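Nitric oxide dioxygenase (PDB 6WK3) binds heme as a globin and probably acts as a nitric oxide dioxygenase; this engineered form is a carbene transferase. Local coordinates at residues 22-27 with 107-112; 62-67 with 120-125; 29-34 with 103-108. The protein carries 1 engineered substitution. All coordinates share one frame; numbering follows the deposited sequence.

Contact 1: 22-27 with 107-112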
loop_
_atom_site.group_PDB
_atom_site.type_symbol
_atom_site.label_atom_id
_atom_site.label_comp_id
_atom_site.label_asym_id
_atom_site.label_seq_id
_atom_site.Cartn_x
_atom_site.Cartn_y
_atom_site.Cartn_z
ATOM N N GLN A 22 -23.835 -9.300 4.116
ATOM C CA GLN A 22 -23.556 -10.331 3.122
ATOM C C GLN A 22 -24.250 -10.034 1.800
ATOM O O GLN A 22 -23.754 -10.419 0.735
ATOM C CB GLN A 22 -23.986 -11.703 3.638
ATOM C CG GLN A 22 -23.150 -12.219 4.789
ATOM C CD GLN A 22 -23.628 -13.568 5.296
ATOM O OE1 GLN A 22 -22.825 -14.441 5.630
ATOM N NE2 GLN A 22 -24.943 -13.744 5.354
ATOM N N LYS A 23 -25.387 -9.342 1.844
ATOM C CA LYS A 23 -26.132 -9.015 0.638
ATOM C C LYS A 23 -25.894 -7.597 0.139
ATOM O O LYS A 23 -26.054 -7.347 -1.058
ATOM C CB LYS A 23 -27.634 -9.213 0.877
ATOM C CG LYS A 23 -28.092 -10.667 0.848
ATOM C CD LYS A 23 -29.612 -10.774 0.950
ATOM C CE LYS A 23 -30.089 -12.219 0.848
ATOM N NZ LYS A 23 -29.691 -12.862 -0.438
ATOM N N HIS A 24 -25.508 -6.662 1.012
ATOM C CA HIS A 24 -25.532 -5.245 0.660
ATOM C C HIS A 24 -24.229 -4.502 0.941
ATOM O O HIS A 24 -24.197 -3.276 0.792
ATOM C CB HIS A 24 -26.671 -4.528 1.402
ATOM C CG HIS A 24 -28.028 -5.110 1.152
ATOM N ND1 HIS A 24 -28.498 -5.394 -0.112
ATOM C CD2 HIS A 24 -29.024 -5.443 2.008
ATOM C CE1 HIS A 24 -29.720 -5.889 -0.025
ATOM N NE2 HIS A 24 -30.063 -5.929 1.251
ATOM N N SER A 25 -23.160 -5.185 1.355
ATOM C CA SER A 25 -21.957 -4.447 1.726
ATOM C C SER A 25 -21.330 -3.745 0.525
ATOM O O SER A 25 -20.703 -2.691 0.684
ATOM C CB SER A 25 -20.942 -5.371 2.402
ATOM O OG SER A 25 -20.508 -6.391 1.519
ATOM N N VAL A 26 -21.495 -4.296 -0.680
ATOM C CA VAL A 26 -21.003 -3.613 -1.875
ATOM C C VAL A 26 -21.836 -2.369 -2.164
ATOM O O VAL A 26 -21.300 -1.311 -2.514
ATOM C CB VAL A 26 -20.981 -4.574 -3.075
ATOM C CG1 VAL A 26 -20.706 -3.806 -4.357
ATOM C CG2 VAL A 26 -19.928 -5.654 -2.865
ATOM N N ALA A 27 -23.159 -2.471 -2.021
ATOM C CA ALA A 27 -24.005 -1.295 -2.184
ATOM C C ALA A 27 -23.671 -0.228 -1.148
ATOM O O ALA A 27 -23.648 0.966 -1.464
ATOM C CB ALA A 27 -25.479 -1.685 -2.094
ATOM N N LYS A 107 -28.151 4.368 5.956
ATOM C CA LYS A 107 -29.529 4.861 5.963
ATOM C C LYS A 107 -30.214 4.624 4.622
ATOM O O LYS A 107 -31.402 4.285 4.570
ATOM C CB LYS A 107 -29.556 6.351 6.301
ATOM C CG LYS A 107 -29.488 6.668 7.781
ATOM C CD LYS A 107 -29.552 8.171 8.020
ATOM C CE LYS A 107 -29.096 8.518 9.426
ATOM N NZ LYS A 107 -28.954 9.977 9.661
ATOM N N GLU A 108 -29.479 4.796 3.528
ATOM C CA GLU A 108 -30.075 4.675 2.203
ATOM C C GLU A 108 -30.295 3.218 1.817
ATOM O O GLU A 108 -31.381 2.848 1.355
ATOM C CB GLU A 108 -29.183 5.377 1.183
ATOM C CG GLU A 108 -29.843 5.693 -0.138
ATOM C CD GLU A 108 -28.860 6.303 -1.113
ATOM O OE1 GLU A 108 -28.239 5.539 -1.890
ATOM O OE2 GLU A 108 -28.693 7.544 -1.087
ATOM N N VAL A 109 -29.282 2.373 2.014
ATOM C CA VAL A 109 -29.355 1.012 1.493
ATOM C C VAL A 109 -30.315 0.165 2.318
ATOM O O VAL A 109 -31.144 -0.567 1.765
ATOM C CB VAL A 109 -27.951 0.386 1.429
ATOM C CG1 VAL A 109 -28.050 -1.099 1.121
ATOM C CG2 VAL A 109 -27.108 1.096 0.368
ATOM N N LEU A 110 -30.225 0.252 3.645
ATOM C CA LEU A 110 -31.059 -0.561 4.519
ATOM C C LEU A 110 -32.456 0.010 4.714
ATOM O O LEU A 110 -33.315 -0.685 5.272
ATOM C CB LEU A 110 -30.381 -0.733 5.878
ATOM C CG LEU A 110 -29.036 -1.458 5.826
ATOM C CD1 LEU A 110 -28.664 -1.985 7.203
ATOM C CD2 LEU A 110 -29.068 -2.585 4.801
ATOM N N GLY A 111 -32.701 1.244 4.275
ATOM C CA GLY A 111 -34.015 1.838 4.335
ATOM C C GLY A 111 -34.595 1.834 5.733
ATOM O O GLY A 111 -34.085 2.490 6.646
ATOM N N PRO A 112 -35.684 1.082 5.926
ATOM C CA PRO A 112 -36.320 1.049 7.254
ATOM C C PRO A 112 -35.474 0.372 8.319
ATOM O O PRO A 112 -35.544 0.769 9.489
ATOM C CB PRO A 112 -37.628 0.284 6.999
ATOM C CG PRO A 112 -37.370 -0.519 5.763
ATOM C CD PRO A 112 -36.445 0.316 4.922
#
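Val-109 carries the carbon contacts with its two methyls, both turned to helix 18-39. CG1 lies 3.7 Å from His-24 CB. The same methyl is 4.0 Å from CG of the imidazole and meets the ring obliquely. It also borders the methyl of Ala-27. CG2 lies against Ala-27, with CB of Ala-27 4.1 Å from Val-109 CG2. The valine torsion spreads the two methyls along helix 18-39: CG1 is anti to the backbone N (chi1 170°), and CG2 is beside that N. Leu-110 adds a smaller touch, with its CD2 4.0 Å from His-24 CD2. One face of the imidazole is backed by CB of Lys-23, its own neighbour in the chain. The contact lies at the surface of the globin fold, where the end of helix 94-110 packs against the early part of helix 18-39. Gly-111 then leaves helical geometry with a positive phi of 55°. Polar atoms play little direct part, and no hydrogen bond crosses between 22-27 and 107-112. The carbonyl O of Ala-27 merely touches CG2 of Val-109, at 3.9 Å.

Contact 2: 62-67 with 120-125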
loop_
_atom_site.group_PDB
_atom_site.type_symbol
_atom_site.label_atom_id
_atom_site.label_comp_id
_atom_site.label_asym_id
_atom_site.label_seq_id
_atom_site.Cartn_x
_atom_site.Cartn_y
_atom_site.Cartn_z
ATOM N N LEU A 62 -17.762 -6.510 6.083
ATOM C CA LEU A 62 -18.283 -7.841 6.375
ATOM C C LEU A 62 -17.394 -8.579 7.373
ATOM O O LEU A 62 -17.879 -9.113 8.376
ATOM C CB LEU A 62 -18.415 -8.638 5.080
ATOM C CG LEU A 62 -19.146 -9.973 5.170
ATOM C CD1 LEU A 62 -20.454 -9.823 5.933
ATOM C CD2 LEU A 62 -19.394 -10.506 3.770
ATOM N N ALA A 63 -16.085 -8.618 7.115
ATOM C CA ALA A 63 -15.181 -9.333 8.010
ATOM C C ALA A 63 -15.185 -8.718 9.405
ATOM O O ALA A 63 -15.190 -9.436 10.409
ATOM C CB ALA A 63 -13.765 -9.350 7.429
ATOM N N TYR A 64 -15.197 -7.388 9.483
ATOM C CA TYR A 64 -15.207 -6.704 10.771
ATOM C C TYR A 64 -16.470 -7.022 11.556
ATOM O O TYR A 64 -16.421 -7.232 12.772
ATOM C CB TYR A 64 -15.083 -5.200 10.541
ATOM C CG TYR A 64 -15.021 -4.345 11.785
ATOM C CD1 TYR A 64 -14.255 -4.722 12.886
ATOM C CD2 TYR A 64 -15.709 -3.142 11.846
ATOM C CE1 TYR A 64 -14.186 -3.913 14.015
ATOM C CE2 TYR A 64 -15.649 -2.336 12.961
ATOM C CZ TYR A 64 -14.889 -2.723 14.040
ATOM O OH TYR A 64 -14.839 -1.906 15.142
ATOM N N ALA A 65 -17.616 -7.055 10.878
ATOM C CA ALA A 65 -18.861 -7.394 11.554
ATOM C C ALA A 65 -18.866 -8.856 11.990
ATOM O O ALA A 65 -19.404 -9.189 13.050
ATOM C CB ALA A 65 -20.049 -7.083 10.643
ATOM N N ARG A 66 -18.258 -9.739 11.194
ATOM C CA ARG A 66 -18.161 -11.149 11.557
ATOM C C ARG A 66 -17.202 -11.386 12.718
ATOM O O ARG A 66 -17.205 -12.474 13.300
ATOM C CB ARG A 66 -17.688 -11.973 10.359
ATOM C CG ARG A 66 -18.677 -12.119 9.216
ATOM C CD ARG A 66 -18.375 -13.396 8.455
ATOM N NE ARG A 66 -18.793 -13.356 7.060
ATOM C CZ ARG A 66 -19.906 -13.916 6.600
ATOM N NH1 ARG A 66 -20.723 -14.557 7.428
ATOM N NH2 ARG A 66 -20.203 -13.838 5.309
ATOM N N SER A 67 -16.365 -10.408 13.049
ATOM C CA SER A 67 -15.329 -10.581 14.054
ATOM C C SER A 67 -15.374 -9.450 15.071
ATOM O O SER A 67 -14.350 -9.084 15.647
ATOM C CB SER A 67 -13.953 -10.668 13.396
ATOM O OG SER A 67 -12.912 -10.533 14.349
ATOM N N GLN A 120 -26.209 3.889 15.753
ATOM C CA GLN A 120 -25.334 4.188 16.882
ATOM C C GLN A 120 -24.352 3.053 17.132
ATOM O O GLN A 120 -23.194 3.296 17.495
ATOM C CB GLN A 120 -26.162 4.462 18.136
ATOM C CG GLN A 120 -25.328 4.811 19.362
ATOM C CD GLN A 120 -24.430 6.013 19.128
ATOM O OE1 GLN A 120 -24.787 6.936 18.395
ATOM N NE2 GLN A 120 -23.256 6.007 19.752
ATOM N N ALA A 121 -24.794 1.806 16.953
ATOM C CA ALA A 121 -23.878 0.678 17.080
ATOM C C ALA A 121 -22.765 0.766 16.044
ATOM O O ALA A 121 -21.585 0.584 16.365
ATOM C CB ALA A 121 -24.641 -0.642 16.948
ATOM N N TRP A 122 -23.121 1.074 14.792
ATOM C CA TRP A 122 -22.107 1.161 13.747
ATOM C C TRP A 122 -21.212 2.376 13.932
ATOM O O TRP A 122 -20.031 2.326 13.576
ATOM C CB TRP A 122 -22.763 1.170 12.367
ATOM C CG TRP A 122 -22.920 -0.218 11.854
ATOM C CD1 TRP A 122 -24.062 -0.967 11.841
ATOM C CD2 TRP A 122 -21.884 -1.053 11.322
ATOM N NE1 TRP A 122 -23.802 -2.212 11.318
ATOM C CE2 TRP A 122 -22.474 -2.289 10.992
ATOM C CE3 TRP A 122 -20.515 -0.872 11.084
ATOM C CZ2 TRP A 122 -21.744 -3.338 10.436
ATOM C CZ3 TRP A 122 -19.790 -1.914 10.531
ATOM C CH2 TRP A 122 -20.405 -3.133 10.213
ATOM N N LYS A 123 -21.742 3.463 14.495
ATOM C CA LYS A 123 -20.893 4.602 14.822
ATOM C C LYS A 123 -19.821 4.206 15.826
ATOM O O LYS A 123 -18.646 4.555 15.661
ATOM C CB LYS A 123 -21.735 5.756 15.365
ATOM C CG LYS A 123 -20.938 7.017 15.641
ATOM C CD LYS A 123 -21.835 8.149 16.110
ATOM C CE LYS A 123 -21.116 9.486 16.039
ATOM N NZ LYS A 123 -19.891 9.502 16.891
ATOM N N GLU A 124 -20.204 3.465 16.868
ATOM C CA GLU A 124 -19.225 3.020 17.853
ATOM C C GLU A 124 -18.240 2.031 17.244
ATOM O O GLU A 124 -17.032 2.119 17.492
ATOM C CB GLU A 124 -19.933 2.402 19.059
ATOM N N ALA A 125 -18.734 1.082 16.446
ATOM C CA ALA A 125 -17.832 0.150 15.778
ATOM C C ALA A 125 -16.915 0.875 14.807
ATOM O O ALA A 125 -15.755 0.489 14.640
ATOM C CB ALA A 125 -18.633 -0.932 15.055
#
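Tyr-64 and Trp-122 are the two large bumps here, and each meets a small alanine on the other helix. The helix axes stay 12.4 Å apart at 99°, so the aromatic groups bridge the wide gap. Tyr-64 has CG anti to its backbone N (chi1 -178°), which extends the ring toward helix 116-145. CE2 of the phenol lies 3.9 Å from CB of Ala-125. The hydroxyl continues past that methyl and gives a hydrogen bond from Tyr-64 OH to Ala-125 O, 2.6 Å long. This O lies at the edge of the phenol ring, near its plane. The donor is tilted 18° from the carbonyl plane. Trp-122 reaches back the other way. Its six-membered ring rests obliquely against the Ala-65 methyl, with CH2 4.0 Å from Ala-65 CB. Val-14 and Leu-21 also pack on Ala-65. The two aromatic rings meet obliquely, Tyr-64 CD2 being 4.5 Å from Trp-122 CZ3. NE1 of Trp-122 is hydrogen-bonded to OG of Ser-17. The side chain of Tyr-64 is about 6 Å from the heme. Such packing between helices 50-66 and 116-145, the classical E and H helices, belongs to the buried globin core beside the heme pocket.

Contact 3: 29-34 with 103-108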
loop_
_atom_site.group_PDB
_atom_site.type_symbol
_atom_site.label_atom_id
_atom_site.label_comp_id
_atom_site.label_asym_id
_atom_site.label_seq_id
_atom_site.Cartn_x
_atom_site.Cartn_y
_atom_site.Cartn_z
ATOM N N SER A 29 -20.732 0.176 0.454
ATOM C CA SER A 29 -19.400 0.711 0.198
ATOM C C SER A 29 -19.397 1.627 -1.027
ATOM O O SER A 29 -18.831 2.727 -0.986
ATOM C CB SER A 29 -18.406 -0.448 0.046
ATOM O OG SER A 29 -17.269 -0.083 -0.717
ATOM N N ALA A 30 -20.056 1.210 -2.114
ATOM C CA ALA A 30 -20.095 2.040 -3.320
ATOM C C ALA A 30 -20.851 3.342 -3.075
ATOM O O ALA A 30 -20.403 4.420 -3.490
ATOM C CB ALA A 30 -20.731 1.269 -4.478
ATOM N N THR A 31 -22.012 3.255 -2.421
ATOM C CA THR A 31 -22.770 4.455 -2.083
ATOM C C THR A 31 -21.968 5.366 -1.169
ATOM O O THR A 31 -22.012 6.593 -1.301
ATOM C CB THR A 31 -24.089 4.065 -1.424
ATOM O OG1 THR A 31 -24.879 3.316 -2.357
ATOM C CG2 THR A 31 -24.855 5.293 -0.961
ATOM N N MET A 32 -21.225 4.779 -0.235
ATOM C CA MET A 32 -20.387 5.574 0.652
ATOM C C MET A 32 -19.364 6.378 -0.138
ATOM O O MET A 32 -19.179 7.576 0.105
ATOM C CB MET A 32 -19.700 4.659 1.664
ATOM C CG MET A 32 -19.071 5.394 2.817
ATOM S SD MET A 32 -17.379 4.873 3.103
ATOM C CE MET A 32 -16.554 5.754 1.779
ATOM N N TYR A 33 -18.693 5.736 -1.100
ATOM C CA TYR A 33 -17.654 6.423 -1.860
ATOM C C TYR A 33 -18.234 7.521 -2.747
ATOM O O TYR A 33 -17.600 8.565 -2.940
ATOM C CB TYR A 33 -16.856 5.429 -2.705
ATOM C CG TYR A 33 -15.897 6.107 -3.667
ATOM C CD1 TYR A 33 -14.721 6.691 -3.209
ATOM C CD2 TYR A 33 -16.181 6.185 -5.027
ATOM C CE1 TYR A 33 -13.848 7.321 -4.075
ATOM C CE2 TYR A 33 -15.314 6.819 -5.903
ATOM C CZ TYR A 33 -14.149 7.383 -5.420
ATOM O OH TYR A 33 -13.278 8.011 -6.282
ATOM N N ARG A 34 -19.430 7.304 -3.308
ATOM C CA ARG A 34 -20.038 8.335 -4.149
ATOM C C ARG A 34 -20.424 9.556 -3.331
ATOM O O ARG A 34 -20.234 10.693 -3.777
ATOM C CB ARG A 34 -21.252 7.775 -4.888
ATOM C CG ARG A 34 -20.863 6.727 -5.912
ATOM C CD ARG A 34 -22.055 6.116 -6.620
ATOM N NE ARG A 34 -21.616 4.982 -7.425
ATOM C CZ ARG A 34 -22.053 3.736 -7.283
ATOM N NH1 ARG A 34 -22.977 3.446 -6.371
ATOM N NH2 ARG A 34 -21.573 2.780 -8.066
ATOM N N ARG A 103 -22.595 6.553 7.377
ATOM C CA ARG A 103 -23.886 6.585 8.058
ATOM C C ARG A 103 -25.022 6.735 7.056
ATOM O O ARG A 103 -26.003 5.983 7.091
ATOM C CB ARG A 103 -23.919 7.724 9.078
ATOM C CG ARG A 103 -25.093 7.652 10.044
ATOM C CD ARG A 103 -25.714 9.017 10.301
ATOM N NE ARG A 103 -24.731 10.046 10.628
ATOM C CZ ARG A 103 -24.559 11.161 9.925
ATOM N NH1 ARG A 103 -25.303 11.387 8.851
ATOM N NH2 ARG A 103 -23.642 12.050 10.291
ATOM N N ASP A 104 -24.896 7.695 6.140
ATOM C CA ASP A 104 -25.955 7.930 5.167
ATOM C C ASP A 104 -26.019 6.822 4.119
ATOM O O ASP A 104 -27.093 6.564 3.563
ATOM C CB ASP A 104 -25.765 9.302 4.514
ATOM C CG ASP A 104 -25.878 10.448 5.521
ATOM O OD1 ASP A 104 -26.555 10.270 6.560
ATOM O OD2 ASP A 104 -25.288 11.522 5.282
ATOM N N ALA A 105 -24.897 6.153 3.839
ATOM C CA ALA A 105 -24.951 4.973 2.982
ATOM C C ALA A 105 -25.779 3.871 3.626
ATOM O O ALA A 105 -26.568 3.199 2.953
ATOM C CB ALA A 105 -23.541 4.474 2.674
ATOM N N ILE A 106 -25.616 3.674 4.937
ATOM C CA ILE A 106 -26.411 2.672 5.642
ATOM C C ILE A 106 -27.879 3.084 5.684
ATOM O O ILE A 106 -28.772 2.260 5.455
ATOM C CB ILE A 106 -25.837 2.436 7.053
ATOM C CG1 ILE A 106 -24.473 1.746 6.961
ATOM C CG2 ILE A 106 -26.791 1.595 7.889
ATOM C CD1 ILE A 106 -23.749 1.604 8.296
ATOM N N LYS A 107 -28.151 4.368 5.956
ATOM C CA LYS A 107 -29.529 4.861 5.963
ATOM C C LYS A 107 -30.214 4.624 4.622
ATOM O O LYS A 107 -31.402 4.285 4.570
ATOM C CB LYS A 107 -29.556 6.351 6.301
ATOM C CG LYS A 107 -29.488 6.668 7.781
ATOM C CD LYS A 107 -29.552 8.171 8.020
ATOM C CE LYS A 107 -29.096 8.518 9.426
ATOM N NZ LYS A 107 -28.954 9.977 9.661
ATOM N N GLU A 108 -29.479 4.796 3.528
ATOM C CA GLU A 108 -30.075 4.675 2.203
ATOM C C GLU A 108 -30.295 3.218 1.817
ATOM O O GLU A 108 -31.381 2.848 1.355
ATOM C CB GLU A 108 -29.183 5.377 1.183
ATOM C CG GLU A 108 -29.843 5.693 -0.138
ATOM C CD GLU A 108 -28.860 6.303 -1.113
ATOM O OE1 GLU A 108 -28.239 5.539 -1.890
ATOM O OE2 GLU A 108 -28.693 7.544 -1.087
#
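Met-32 and Ala-105 bring the two helices unusually close, with CA atoms just 5.2 Å apart. The axes approach to 8.4 Å, and the helix directions differ by 130°. A methyl group makes this possible: CB of Ala-105 sits 3.7 Å from the backbone N of Met-32 and 4.0 Å from Met-32 CB. Beyond CB, the methionine turns away from this contact. Its chain bends at chi2 and chi3, and it packs on Val-98, Cys-101 and Leu-102 of helix 94-110. The Met-32 side chain comes within about 7 Å of the heme.

Thr-31 lines the outer part of the contact. CG2 is anti to the backbone N (chi1 -63° for OG1), which turns this methyl to Ala-105 CB, 4.0 Å away. The same methyl lies 3.5 Å from OE1 of Glu-108, whose extended chain comes across it obliquely. The threonine hydroxyl bonds instead to the O of Ala-27, within its own helix.

On helix 94-110, Asp-104 OD1 forms a salt bridge with Arg-103 NH1, whose hydrogen bond is weak and bent, and a long ion pair with Lys-107 NZ. OD2 of Asp-104 forms a salt bridge to Arg-39, a second tie to helix 18-39. No hydrogen bond joins 29-34 to 103-108. The crossing therefore rests on close methyl and backbone packing, with charged groups kept to its margin.

How the contacts relate
Contacts 1 and 3 both join helix 18-39 to helix 94-110, and their centres are about 8 Å apart. They share Lys-107 and Glu-108. Contact 1 lies at the surface, and contact 3 continues the same interface inward. Contact 2 joins the next helix after each of these, 50-66 and 116-145. Its centre is about 14 Å from that of contact 1 and 15 Å from that of contact 3. Its segments alternate along the chain with theirs. Gln-22 is hydrogen-bonded to Arg-66 between contacts 1 and 2. Ile-106 packs on Trp-122 between contacts 2 and 3. Contacts 2 and 3 lie near the heme; together the three join four helices of the globin fold.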